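Local coordinates for protein putative isocitrate dehydrogenase, NAD-dependent (Methylococcus capsulatus, PDB 6LKY) that probably catalyses the NAD-dependent oxidation and decarboxylation of isocitrate, and binds NAD, at residues A[5-10]-A[62-67]; A[15-20]-A[278-283]; A[22-27]-A[298-303]; A[34-39]-A[51-56]; A[83-88]-A[114-119]. The protein carries 1 engineered substitution. One frame throughout, in Å; residues are numbered along the deposited sequence. Where two conformers were deposited one is given.

Contact 1: residues A[5-10]-A[62-67]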
# COMPACT_ATOMS: atom_id res chain seq x y z
N THR A 5 -23.52 10.71 19.94
CA THR A 5 -24.25 10.21 18.78
C THR A 5 -23.78 8.80 18.45
O THR A 5 -22.58 8.53 18.46
CB THR A 5 -24.06 11.13 17.57
OG1 THR A 5 -24.59 12.43 17.87
CG2 THR A 5 -24.78 10.57 16.33
N LEU A 6 -24.73 7.89 18.22
CA LEU A 6 -24.43 6.47 18.04
C LEU A 6 -24.98 6.01 16.69
O LEU A 6 -26.18 6.13 16.43
CB LEU A 6 -25.04 5.64 19.17
CG LEU A 6 -24.86 4.12 19.12
CD1 LEU A 6 -23.39 3.78 19.33
CD2 LEU A 6 -25.73 3.42 20.18
N ILE A 7 -24.11 5.47 15.85
CA ILE A 7 -24.48 5.03 14.51
C ILE A 7 -24.15 3.54 14.39
O ILE A 7 -22.99 3.16 14.25
CB ILE A 7 -23.76 5.85 13.43
CG1 ILE A 7 -24.09 7.34 13.58
CG2 ILE A 7 -24.11 5.28 12.05
CD1 ILE A 7 -23.33 8.26 12.60
N PRO A 8 -25.16 2.67 14.44
CA PRO A 8 -24.88 1.23 14.37
C PRO A 8 -24.23 0.78 13.07
O PRO A 8 -23.43 -0.16 13.08
CB PRO A 8 -26.27 0.60 14.55
CG PRO A 8 -27.07 1.68 15.26
CD PRO A 8 -26.59 2.95 14.65
N GLY A 9 -24.60 1.39 11.94
CA GLY A 9 -23.92 1.11 10.69
C GLY A 9 -24.46 -0.09 9.93
O GLY A 9 -25.62 -0.50 10.08
N ASP A 10 -23.58 -0.68 9.11
CA ASP A 10 -23.95 -1.65 8.09
C ASP A 10 -23.27 -2.99 8.33
O ASP A 10 -22.21 -3.07 8.96
CB ASP A 10 -23.59 -1.12 6.69
CG ASP A 10 -24.38 0.12 6.33
OD1 ASP A 10 -25.56 0.22 6.76
OD2 ASP A 10 -23.83 1.01 5.63
N ARG A 62 -21.01 16.72 19.45
CA ARG A 62 -19.57 16.88 19.18
C ARG A 62 -18.83 15.55 19.30
O ARG A 62 -17.62 15.53 19.03
CB ARG A 62 -18.87 17.90 20.09
CG ARG A 62 -19.44 19.32 20.10
CD ARG A 62 -20.00 19.79 18.74
NE ARG A 62 -18.98 20.14 17.74
CZ ARG A 62 -19.25 20.73 16.57
NH1 ARG A 62 -20.50 21.06 16.27
NH2 ARG A 62 -18.28 21.01 15.72
N ILE A 63 -19.48 14.46 19.70
CA ILE A 63 -18.84 13.15 19.83
C ILE A 63 -19.74 12.11 19.17
O ILE A 63 -20.96 12.12 19.35
CB ILE A 63 -18.58 12.77 21.31
CG1 ILE A 63 -17.87 13.90 22.05
CG2 ILE A 63 -17.77 11.49 21.39
CD1 ILE A 63 -16.43 14.11 21.59
N CYS A 64 -19.12 11.21 18.41
CA CYS A 64 -19.86 10.22 17.64
C CYS A 64 -19.12 8.89 17.70
O CYS A 64 -17.90 8.83 17.61
CB CYS A 64 -20.07 10.67 16.19
SG CYS A 64 -21.01 9.52 15.17
N PHE A 65 -19.90 7.82 17.88
CA PHE A 65 -19.43 6.44 17.89
C PHE A 65 -20.09 5.77 16.69
O PHE A 65 -21.32 5.65 16.65
CB PHE A 65 -19.83 5.78 19.20
CG PHE A 65 -19.07 4.54 19.52
CD1 PHE A 65 -17.69 4.49 19.41
CD2 PHE A 65 -19.73 3.41 19.98
CE1 PHE A 65 -16.99 3.33 19.72
CE2 PHE A 65 -19.04 2.25 20.29
CZ PHE A 65 -17.68 2.21 20.17
N LYS A 66 -19.29 5.35 15.71
CA LYS A 66 -19.82 5.02 14.38
C LYS A 66 -19.36 3.63 13.96
O LYS A 66 -18.16 3.36 13.86
CB LYS A 66 -19.38 6.06 13.34
CG LYS A 66 -20.04 5.86 11.97
CD LYS A 66 -19.26 6.55 10.83
CE LYS A 66 -17.82 6.07 10.75
NZ LYS A 66 -17.65 4.67 10.26
N GLY A 67 -20.32 2.74 13.72
CA GLY A 67 -20.03 1.46 13.11
C GLY A 67 -19.65 1.63 11.65
O GLY A 67 -19.77 2.73 11.09

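Contact 2: residues A[15-20]-A[278-283]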
# COMPACT_ATOMS: atom_id res chain seq x y z
N SER A 15 -23.91 -5.57 15.32
CA SER A 15 -23.48 -6.52 16.34
C SER A 15 -22.27 -5.99 17.11
O SER A 15 -22.30 -5.88 18.34
CB SER A 15 -23.19 -7.89 15.73
OG SER A 15 -22.14 -7.85 14.78
N ILE A 16 -21.21 -5.60 16.39
CA ILE A 16 -20.00 -5.17 17.07
C ILE A 16 -20.24 -3.89 17.86
O ILE A 16 -19.76 -3.75 18.99
CB ILE A 16 -18.84 -5.04 16.06
CG1 ILE A 16 -19.10 -3.90 15.07
CG2 ILE A 16 -18.64 -6.36 15.34
CD1 ILE A 16 -17.97 -3.66 14.10
N VAL A 17 -21.03 -2.97 17.31
CA VAL A 17 -21.35 -1.75 18.06
C VAL A 17 -22.12 -2.13 19.31
O VAL A 17 -21.85 -1.61 20.41
CB VAL A 17 -22.14 -0.76 17.17
CG1 VAL A 17 -22.79 0.34 18.01
CG2 VAL A 17 -21.24 -0.16 16.08
N ASP A 18 -23.04 -3.09 19.19
CA ASP A 18 -23.74 -3.58 20.36
C ASP A 18 -22.73 -4.06 21.39
O ASP A 18 -22.71 -3.57 22.54
CB ASP A 18 -24.72 -4.69 19.98
CG ASP A 18 -25.63 -5.08 21.12
OD1 ASP A 18 -26.46 -4.24 21.55
OD2 ASP A 18 -25.51 -6.22 21.61
N ALA A 19 -21.80 -4.92 20.96
CA ALA A 19 -20.77 -5.40 21.86
C ALA A 19 -20.06 -4.24 22.52
O ALA A 19 -19.95 -4.17 23.76
CB ALA A 19 -19.78 -6.30 21.10
N ALA A 20 -19.65 -3.25 21.72
CA ALA A 20 -18.84 -2.18 22.30
C ALA A 20 -19.64 -1.42 23.34
O ALA A 20 -19.13 -1.12 24.42
CB ALA A 20 -18.33 -1.25 21.21
N THR A 278 -13.28 -6.62 18.72
CA THR A 278 -12.16 -5.94 19.35
C THR A 278 -11.97 -4.54 18.81
O THR A 278 -11.78 -3.59 19.57
CB THR A 278 -10.89 -6.76 19.15
OG1 THR A 278 -11.09 -8.08 19.68
CG2 THR A 278 -9.69 -6.09 19.82
N ALA A 279 -11.98 -4.39 17.48
CA ALA A 279 -11.75 -3.08 16.87
C ALA A 279 -12.76 -2.06 17.36
O ALA A 279 -12.40 -0.94 17.76
CB ALA A 279 -11.78 -3.19 15.35
N MET A 280 -14.05 -2.43 17.37
CA MET A 280 -15.07 -1.50 17.85
C MET A 280 -14.89 -1.19 19.33
O MET A 280 -15.07 -0.05 19.77
CB MET A 280 -16.46 -2.07 17.59
CG MET A 280 -17.53 -0.98 17.53
SD MET A 280 -17.37 0.02 16.03
CE MET A 280 -17.44 1.68 16.70
N ILE A 281 -14.51 -2.20 20.12
CA ILE A 281 -14.30 -1.99 21.54
C ILE A 281 -13.12 -1.05 21.78
O ILE A 281 -13.19 -0.14 22.62
CB ILE A 281 -14.15 -3.36 22.24
CG1 ILE A 281 -15.51 -4.08 22.25
CG2 ILE A 281 -13.68 -3.21 23.65
CD1 ILE A 281 -15.42 -5.59 22.23
N MET A 282 -12.03 -1.22 21.02
CA MET A 282 -10.88 -0.31 21.11
C MET A 282 -11.24 1.09 20.66
O MET A 282 -10.73 2.08 21.22
CB MET A 282 -9.70 -0.84 20.29
CG MET A 282 -9.05 -2.13 20.80
SD MET A 282 -8.43 -1.99 22.51
CE MET A 282 -6.99 -0.95 22.24
N ALA A 283 -12.11 1.22 19.66
CA ALA A 283 -12.62 2.54 19.30
C ALA A 283 -13.33 3.17 20.48
O ALA A 283 -13.17 4.37 20.75
CB ALA A 283 -13.55 2.45 18.08

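Contact 3: residues A[22-27]-A[298-303]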
# COMPACT_ATOMS: atom_id res chain seq x y z
N LYS A 22 -21.93 -2.46 25.32
CA LYS A 22 -21.98 -3.20 26.58
C LYS A 22 -20.68 -3.01 27.35
O LYS A 22 -20.70 -2.66 28.54
CB LYS A 22 -22.25 -4.68 26.31
CG LYS A 22 -23.69 -4.99 25.87
CD LYS A 22 -23.95 -6.50 25.91
CE LYS A 22 -24.78 -6.98 24.72
NZ LYS A 22 -26.21 -6.56 24.77
N VAL A 23 -19.55 -3.12 26.65
CA VAL A 23 -18.26 -3.00 27.32
C VAL A 23 -18.12 -1.61 27.91
O VAL A 23 -17.70 -1.46 29.07
CB VAL A 23 -17.12 -3.32 26.34
CG1 VAL A 23 -15.79 -2.83 26.87
CG2 VAL A 23 -17.07 -4.83 26.07
N ILE A 24 -18.53 -0.59 27.17
CA ILE A 24 -18.42 0.76 27.71
C ILE A 24 -19.27 0.87 28.97
O ILE A 24 -18.80 1.36 30.01
CB ILE A 24 -18.83 1.80 26.64
CG1 ILE A 24 -17.75 1.90 25.55
CG2 ILE A 24 -19.08 3.17 27.29
CD1 ILE A 24 -18.23 2.58 24.27
N GLU A 25 -20.49 0.34 28.93
CA GLU A 25 -21.34 0.49 30.10
C GLU A 25 -20.80 -0.33 31.26
O GLU A 25 -20.99 0.05 32.42
CB GLU A 25 -22.79 0.13 29.75
CG GLU A 25 -23.54 1.34 29.18
CD GLU A 25 -24.78 0.97 28.39
OE1 GLU A 25 -25.07 -0.24 28.27
OE2 GLU A 25 -25.45 1.89 27.86
N ALA A 26 -20.08 -1.42 30.97
CA ALA A 26 -19.51 -2.21 32.05
C ALA A 26 -18.49 -1.42 32.86
O ALA A 26 -18.24 -1.76 34.01
CB ALA A 26 -18.89 -3.49 31.51
N THR A 27 -17.91 -0.35 32.28
CA THR A 27 -16.91 0.43 33.01
C THR A 27 -17.54 1.36 34.04
O THR A 27 -16.81 1.89 34.89
CB THR A 27 -16.07 1.27 32.06
OG1 THR A 27 -16.91 2.26 31.46
CG2 THR A 27 -15.43 0.42 30.98
N ARG A 298 -8.40 2.61 29.86
CA ARG A 298 -7.31 1.68 30.15
C ARG A 298 -7.85 0.33 30.62
O ARG A 298 -7.28 -0.72 30.31
CB ARG A 298 -6.37 2.29 31.18
CG ARG A 298 -5.46 3.38 30.62
CD ARG A 298 -4.42 3.83 31.64
NE ARG A 298 -5.00 4.69 32.68
CZ ARG A 298 -4.93 6.02 32.68
NH1 ARG A 298 -4.31 6.66 31.70
NH2 ARG A 298 -5.49 6.71 33.67
N ARG A 299 -8.95 0.35 31.39
CA ARG A 299 -9.57 -0.89 31.84
C ARG A 299 -10.15 -1.68 30.68
O ARG A 299 -10.00 -2.91 30.61
CB ARG A 299 -10.65 -0.59 32.89
CG ARG A 299 -10.05 -0.14 34.23
CD ARG A 299 -11.10 0.46 35.17
NE ARG A 299 -12.16 -0.50 35.45
CZ ARG A 299 -13.46 -0.19 35.44
NH1 ARG A 299 -13.83 1.06 35.21
NH2 ARG A 299 -14.37 -1.13 35.69
N ILE A 300 -10.80 -0.99 29.73
CA ILE A 300 -11.26 -1.67 28.52
C ILE A 300 -10.09 -2.32 27.80
O ILE A 300 -10.15 -3.50 27.41
CB ILE A 300 -12.00 -0.68 27.60
CG1 ILE A 300 -13.36 -0.30 28.18
CG2 ILE A 300 -12.20 -1.28 26.20
CD1 ILE A 300 -14.07 0.78 27.38
N GLU A 301 -8.99 -1.57 27.63
CA GLU A 301 -7.87 -2.11 26.86
C GLU A 301 -7.24 -3.30 27.56
O GLU A 301 -6.91 -4.31 26.91
CB GLU A 301 -6.84 -1.01 26.60
CG GLU A 301 -5.63 -1.48 25.81
CD GLU A 301 -4.77 -0.34 25.30
OE1 GLU A 301 -5.12 0.83 25.55
OE2 GLU A 301 -3.75 -0.63 24.64
N ARG A 302 -7.06 -3.20 28.88
CA ARG A 302 -6.53 -4.32 29.67
C ARG A 302 -7.42 -5.55 29.54
O ARG A 302 -6.92 -6.67 29.37
CB ARG A 302 -6.41 -3.89 31.14
CG ARG A 302 -5.64 -4.88 32.02
CD ARG A 302 -5.40 -4.33 33.42
NE ARG A 302 -5.20 -2.88 33.45
CZ ARG A 302 -5.92 -2.04 34.21
NH1 ARG A 302 -6.88 -2.51 34.99
NH2 ARG A 302 -5.67 -0.74 34.17
N ALA A 303 -8.74 -5.37 29.62
CA ALA A 303 -9.66 -6.49 29.51
C ALA A 303 -9.56 -7.17 28.14
O ALA A 303 -9.55 -8.40 28.03
CB ALA A 303 -11.09 -6.02 29.78

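Contact 4: residues A[34-39]-A[51-56]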
# COMPACT_ATOMS: atom_id res chain seq x y z
N ASP A 34 -27.36 8.80 21.69
CA ASP A 34 -28.26 9.45 20.74
C ASP A 34 -28.18 8.67 19.43
O ASP A 34 -27.33 8.94 18.57
CB ASP A 34 -27.87 10.91 20.57
CG ASP A 34 -28.83 11.68 19.72
OD1 ASP A 34 -29.79 11.08 19.19
OD2 ASP A 34 -28.62 12.91 19.59
N THR A 35 -29.05 7.67 19.28
CA THR A 35 -28.97 6.75 18.16
C THR A 35 -29.45 7.41 16.87
O THR A 35 -30.56 7.96 16.81
CB THR A 35 -29.80 5.50 18.45
OG1 THR A 35 -29.20 4.81 19.55
CG2 THR A 35 -29.82 4.56 17.24
N GLN A 36 -28.61 7.34 15.83
CA GLN A 36 -28.90 7.92 14.53
C GLN A 36 -28.50 6.92 13.44
O GLN A 36 -27.74 5.99 13.69
CB GLN A 36 -28.14 9.24 14.33
CG GLN A 36 -28.42 10.27 15.37
CD GLN A 36 -29.80 10.86 15.23
OE1 GLN A 36 -30.44 10.71 14.19
NE2 GLN A 36 -30.26 11.54 16.27
N SER A 37 -29.00 7.14 12.23
CA SER A 37 -28.81 6.21 11.12
C SER A 37 -27.94 6.82 10.03
O SER A 37 -28.05 8.02 9.73
CB SER A 37 -30.17 5.81 10.55
OG SER A 37 -30.04 4.93 9.45
N ALA A 38 -27.11 5.99 9.38
CA ALA A 38 -26.26 6.46 8.29
C ALA A 38 -25.90 5.28 7.41
O ALA A 38 -26.05 4.12 7.80
CB ALA A 38 -24.98 7.13 8.82
N GLY A 39 -25.41 5.59 6.20
CA GLY A 39 -24.96 4.55 5.29
C GLY A 39 -26.13 3.80 4.66
O GLY A 39 -27.23 4.34 4.50
N PRO A 51 -29.09 11.22 6.64
CA PRO A 51 -30.18 12.12 7.05
C PRO A 51 -29.61 13.35 7.73
O PRO A 51 -28.60 13.28 8.45
CB PRO A 51 -31.00 11.27 8.03
CG PRO A 51 -30.63 9.85 7.75
CD PRO A 51 -29.22 9.87 7.21
N ASP A 52 -30.25 14.50 7.47
CA ASP A 52 -29.85 15.75 8.11
C ASP A 52 -29.81 15.62 9.62
O ASP A 52 -28.93 16.19 10.28
CB ASP A 52 -30.81 16.88 7.71
CG ASP A 52 -30.48 17.48 6.35
OD1 ASP A 52 -29.29 17.45 5.95
OD2 ASP A 52 -31.42 17.96 5.69
N ALA A 53 -30.77 14.89 10.19
CA ALA A 53 -30.83 14.76 11.65
C ALA A 53 -29.58 14.10 12.22
O ALA A 53 -29.15 14.45 13.32
CB ALA A 53 -32.08 13.96 12.04
N THR A 54 -28.96 13.17 11.48
CA THR A 54 -27.71 12.55 11.93
C THR A 54 -26.60 13.58 12.05
O THR A 54 -25.89 13.65 13.07
CB THR A 54 -27.32 11.43 10.96
OG1 THR A 54 -28.38 10.47 10.92
CG2 THR A 54 -26.02 10.74 11.38
N LEU A 55 -26.43 14.40 11.01
CA LEU A 55 -25.42 15.45 11.04
C LEU A 55 -25.72 16.48 12.14
O LEU A 55 -24.82 16.88 12.88
CB LEU A 55 -25.35 16.14 9.68
CG LEU A 55 -24.05 16.07 8.89
CD1 LEU A 55 -24.17 16.95 7.66
CD2 LEU A 55 -22.88 16.51 9.77
N ASP A 56 -26.98 16.91 12.24
CA ASP A 56 -27.38 17.83 13.30
C ASP A 56 -27.04 17.26 14.67
O ASP A 56 -26.52 17.98 15.54
CB ASP A 56 -28.88 18.13 13.21
CG ASP A 56 -29.26 18.83 11.92
OD1 ASP A 56 -28.35 19.36 11.24
OD2 ASP A 56 -30.46 18.86 11.57
O HOH W 1 -31.25 9.44 11.68

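Contact 5: residues A[83-88]-A[114-119]. Engineered in segment 83-88: L88 (natural residue Phe). With CIT (citric acid), chain E.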
# COMPACT_ATOMS: atom_id res chain seq x y z
N THR A 83 -17.79 11.95 3.86
CA THR A 83 -18.66 13.11 4.02
C THR A 83 -18.69 13.58 5.47
O THR A 83 -18.61 14.78 5.74
CB THR A 83 -20.07 12.80 3.53
OG1 THR A 83 -20.05 12.56 2.12
CG2 THR A 83 -21.00 13.97 3.81
N LEU A 84 -18.83 12.64 6.41
CA LEU A 84 -18.80 13.01 7.83
C LEU A 84 -17.48 13.67 8.20
O LEU A 84 -17.47 14.76 8.80
CB LEU A 84 -19.04 11.76 8.69
CG LEU A 84 -20.38 11.48 9.40
CD1 LEU A 84 -21.49 12.46 9.06
CD2 LEU A 84 -20.82 10.07 9.13
N ARG A 85 -16.35 13.04 7.84
CA ARG A 85 -15.04 13.61 8.16
C ARG A 85 -14.90 15.03 7.64
O ARG A 85 -14.39 15.91 8.34
CB ARG A 85 -13.92 12.74 7.57
CG ARG A 85 -13.79 11.37 8.18
CD ARG A 85 -13.06 10.41 7.25
NE ARG A 85 -12.95 9.09 7.89
CZ ARG A 85 -12.66 7.97 7.25
NH1 ARG A 85 -12.44 7.98 5.95
NH2 ARG A 85 -12.59 6.83 7.93
N GLN A 86 -15.37 15.28 6.42
CA GLN A 86 -15.21 16.60 5.81
C GLN A 86 -16.21 17.61 6.35
O GLN A 86 -15.85 18.77 6.59
CB GLN A 86 -15.33 16.48 4.30
CG GLN A 86 -14.17 15.69 3.70
CD GLN A 86 -14.34 15.44 2.21
OE1 GLN A 86 -15.43 15.55 1.67
NE2 GLN A 86 -13.25 15.07 1.56
N ALA A 87 -17.48 17.21 6.52
CA ALA A 87 -18.51 18.11 7.04
C ALA A 87 -18.21 18.56 8.47
O ALA A 87 -18.54 19.68 8.85
CB ALA A 87 -19.88 17.44 6.97
N LEU A 88 -17.56 17.70 9.25
CA LEU A 88 -17.21 18.03 10.63
C LEU A 88 -15.77 18.49 10.78
O LEU A 88 -15.33 18.69 11.91
CB LEU A 88 -17.47 16.82 11.53
CG LEU A 88 -18.94 16.38 11.53
CD1 LEU A 88 -19.06 14.94 12.01
CD2 LEU A 88 -19.71 17.34 12.40
N THR A 114 -0.42 5.67 12.93
CA THR A 114 -0.59 6.37 11.66
C THR A 114 -1.45 7.60 11.86
O THR A 114 -2.54 7.53 12.45
CB THR A 114 -1.22 5.45 10.59
OG1 THR A 114 -0.34 4.35 10.33
CG2 THR A 114 -1.42 6.21 9.29
N VAL A 115 -0.96 8.74 11.40
CA VAL A 115 -1.68 10.00 11.39
C VAL A 115 -1.96 10.34 9.92
O VAL A 115 -1.05 10.77 9.19
CB VAL A 115 -0.89 11.11 12.10
CG1 VAL A 115 -1.63 12.44 12.06
CG2 VAL A 115 -0.63 10.69 13.56
N ARG A 116 -3.20 10.14 9.51
CA ARG A 116 -3.63 10.26 8.12
C ARG A 116 -4.44 11.54 7.96
O ARG A 116 -5.41 11.77 8.69
CB ARG A 116 -4.45 9.03 7.67
CG ARG A 116 -5.78 9.38 6.99
CD ARG A 116 -6.22 8.46 5.87
NE ARG A 116 -7.15 7.46 6.32
CZ ARG A 116 -8.21 7.01 5.65
NH1 ARG A 116 -8.57 7.52 4.48
NH2 ARG A 116 -8.97 6.07 6.20
N GLU A 117 -4.00 12.38 7.02
CA GLU A 117 -4.82 13.50 6.59
C GLU A 117 -6.17 12.99 6.11
O GLU A 117 -6.25 12.03 5.34
CB GLU A 117 -4.12 14.28 5.47
CG GLU A 117 -4.61 15.71 5.31
CD GLU A 117 -6.04 15.80 4.76
OE1 GLU A 117 -6.35 15.06 3.79
OE2 GLU A 117 -6.84 16.59 5.30
N ASN A 118 -7.24 13.62 6.58
CA ASN A 118 -8.55 13.00 6.57
C ASN A 118 -9.56 13.73 5.70
O ASN A 118 -10.70 13.27 5.60
CB ASN A 118 -9.08 12.92 8.01
CG ASN A 118 -9.85 11.65 8.30
OD1 ASN A 118 -9.69 10.63 7.63
ND2 ASN A 118 -10.67 11.70 9.35
N THR A 119 -9.19 14.85 5.07
CA THR A 119 -10.17 15.68 4.40
C THR A 119 -9.90 15.95 2.93
O THR A 119 -10.82 16.42 2.25
CB THR A 119 -10.32 17.04 5.12
OG1 THR A 119 -9.07 17.74 5.09
CG2 THR A 119 -10.78 16.86 6.56
C1 CIT E . -11.94 3.97 5.86
O1 CIT E . -11.98 4.42 7.02
O2 CIT E . -10.92 3.33 5.51
C2 CIT E . -13.09 4.23 4.91
C3 CIT E . -12.64 4.22 3.46
O7 CIT E . -12.32 2.87 3.07
C4 CIT E . -13.71 4.78 2.53
C5 CIT E . -15.03 4.09 2.70
O3 CIT E . -16.03 4.77 2.99
O4 CIT E . -15.13 2.85 2.54
C6 CIT E . -11.42 5.08 3.27
O5 CIT E . -11.21 6.01 4.09
O6 CIT E . -10.64 4.87 2.31
O HOH W 2 -10.77 10.17 4.84

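Contact 1: residues A[5-10]-A[62-67]
Strands 5-7 and 63-66 run parallel at 16°, and four backbone hydrogen bonds join them, from T5 N to I63 O, F65 N to T5 O, I7 N to F65 O and G67 N to I7 O. The last one carries the pairing just past the strands. T5, I7, C64 and K66 share one face of the sheet. There I7 CD1 rests on C64 SG at 3.7 Å. I7 CB also meets K66 CG, at 4.0 Å. L6 and F65 lie side by side on the other face. L6 CD1 touches F65 CD2 at the ring edge, near the ring plane, at 3.7 Å. The K66 chain bends at chi3 (57°) and chi4 (71°). This folds NZ back over the carbonyl plane of G67, 3.0 Å from G67 O. NZ also forms a salt bridge with E260, bonds to N81 and lies by a bound NAD. A methionine in place of K66 would probably cost E260 one of its charge partners and take this donor from N81 and G67 O. The two strands are sandwiched by helices: I7 and C64 pack on helix 52-61, while L6 meets helix 13-26 and F65 meets helices 13-26 and 278-290.

Contact 2: residues A[15-20]-A[278-283]
No flat side chain takes part where M280 meets I16, V17 and A20, so no group here has a face or an edge to cover; the aromatic neighbour is F65 of the sheet, whose ring touches both A20 and M280. This is helix-on-helix packing on one face of the central sheet of the isocitrate/isopropylmalate dehydrogenase fold. The axes of the 15-20 and 278-283 segments cross at -46° and approach to 8.3 Å. A small residue, A20, sits at the near point. M280 makes the largest share of the contact. Its chain leaves the backbone with CG anti to N (chi1 -157°) and then bends at chi2, which lays it across I16 at about a right angle. M280 CB meets I16 CG1 at 4.1 Å. M280 CG lies 3.8 Å from A20 CB and equally close to the backbone O of I16. Further out, M280 SD reaches V17 CG2 at 3.9 Å. All five touching residues are buried, and no hydrogen bond crosses between the segments. I281 also packs on helices 294-310 and 326-337, so the pair belongs to a larger helical layer; I16 packs on H263 of a loop. On the side of M280 towards those helices, I281 CG1 presses against the backbone of A20, 3.8 Å from A20 CA.

Contact 3: residues A[22-27]-A[298-303]
The last turn of helix 13-26 meets helix 294-310 within the helical layer on one side of the central sheet. The short axes cross at 122° and come no nearer than 10.2 Å, so side chains bridge the gap. I300 is the apolar centre. Its CG1 touches T27 CG2 at 3.6 Å and V23 CG1 at 3.7 Å. I24 CG1 makes a looser touch with I300 CD1, at 4.3 Å. T27 is held in place by its own turn. Its OG1 stands between the backbone N and the carbonyl carbon (chi1 66°) and donates to I24 O, which turns CG2 towards I300. I24 O also accepts from T27 N. The polar link is made by R299. NH1 gives a straight bond of 3.1 Å to a lone pair of T27 O, in the guanidinium plane. NH2 bonds to V337 O, so one guanidinium ties two chain carbonyls together. An alanine at R299 would probably leave the carbonyls of T27 and V337 without this shared donor and strip cover from the backbone of T27. I281 and I333 close the apolar side. Such apolar packing of helices, here with an arginine at its margin, belongs to the layered alpha/beta architecture of this dehydrogenase family.

Contact 4: residues A[34-39]-A[51-56]
The tight part of this contact is T54 against the backbone of S37. T54 OG1 donates to S37 O at 2.7 Å, tilted 25° from the carbonyl plane. The same oxygen has P51 CD beside it, at 3.3 Å. P51 holds the N-cap position of helix 52-61, so the start of the helix is pressed onto the chain that follows strand 31-35. Q36 and T54 slide past each other in opposite directions, and Q36 CB lies 3.6 Å from T54 OG1. The looser part is wet. A water donates to Q36 OE1 at 2.9 Å and to T54 OG1 at 3.1 Å, and it accepts from S37 N. It bridges the Q36 amide, the backbone of S37 and the T54 hydroxyl, near the exposed A53. The Q36 chain bends at chi2 (-72°), which swings the amide back along the strand. There Q36 NE2 donates to D34 OD1 at 3.0 Å, coming from above the carboxylate plane. D34 OD2 is held in turn by S57, further along the helix. The contact thus depends on polar groups more than on apolar packing. The T54 hydroxyl gives its proton to protein and accepts one from water, which suits a seam at the surface of the domain.

Contact 5: residues A[83-88]-A[114-119]
Side-chain packing comes from R85 and N118, which cross at about a right angle. R85 is extended from CG to NE. Its CG lies 3.3 Å from N118 ND2, and N118 OD1 sits over one face of the guanidinium, the two planes being 39° apart. The N118 amide is fixed by N251, N93 and L90 O. Backbone-directed bonding is slight: Q86 NE2 makes a weak bond to T119 O at 2.9 Å, and it also bonds Y123 O. Within 114-119, E117 OE2 takes both T119 N and T119 OG1, which ties T119 back to E117 just after the strand. The charged bonds converge on a citrate, probably from the crystallisation liquor. R85 NH2 donates to citrate O1 at 2.6 Å, and R85 NH1 to citrate O5 at 3.0 Å. R116 grips the same O5 with NH1 and NH2, both at 3.1 Å. R85 also forms a salt bridge with E260, and R116 NH1 bonds N227. T71, S79, N81 and R95 also bond the citrate, as does K174 of the second subunit. So many cationic donors around one tricarboxylate imply a pocket built for acidic groups, consistent with the isocitrate site of this family.

Overall arrangement
Contacts 1, 2, 3 and 5 are buried; contact 4 lies at the surface. Contacts 2 and 3 both use helix 13-26 and meet through I281, V23 and I300. Contact 2 is wholly apolar, whereas contact 3, further from the chain centre, adds an arginine bond. F65 of contact 1 packs on A20 and M280 of contact 2, joining sheet to helices. Contacts 1 and 4 share the sheet edge, where L6 pairs with D34 and Q36. Backbone bonding dominates contact 1, and a water bridges part of contact 4. Contact 5 lies across the chain centre from contacts 2 and 3; its chemistry is charged and directed at a bound anion.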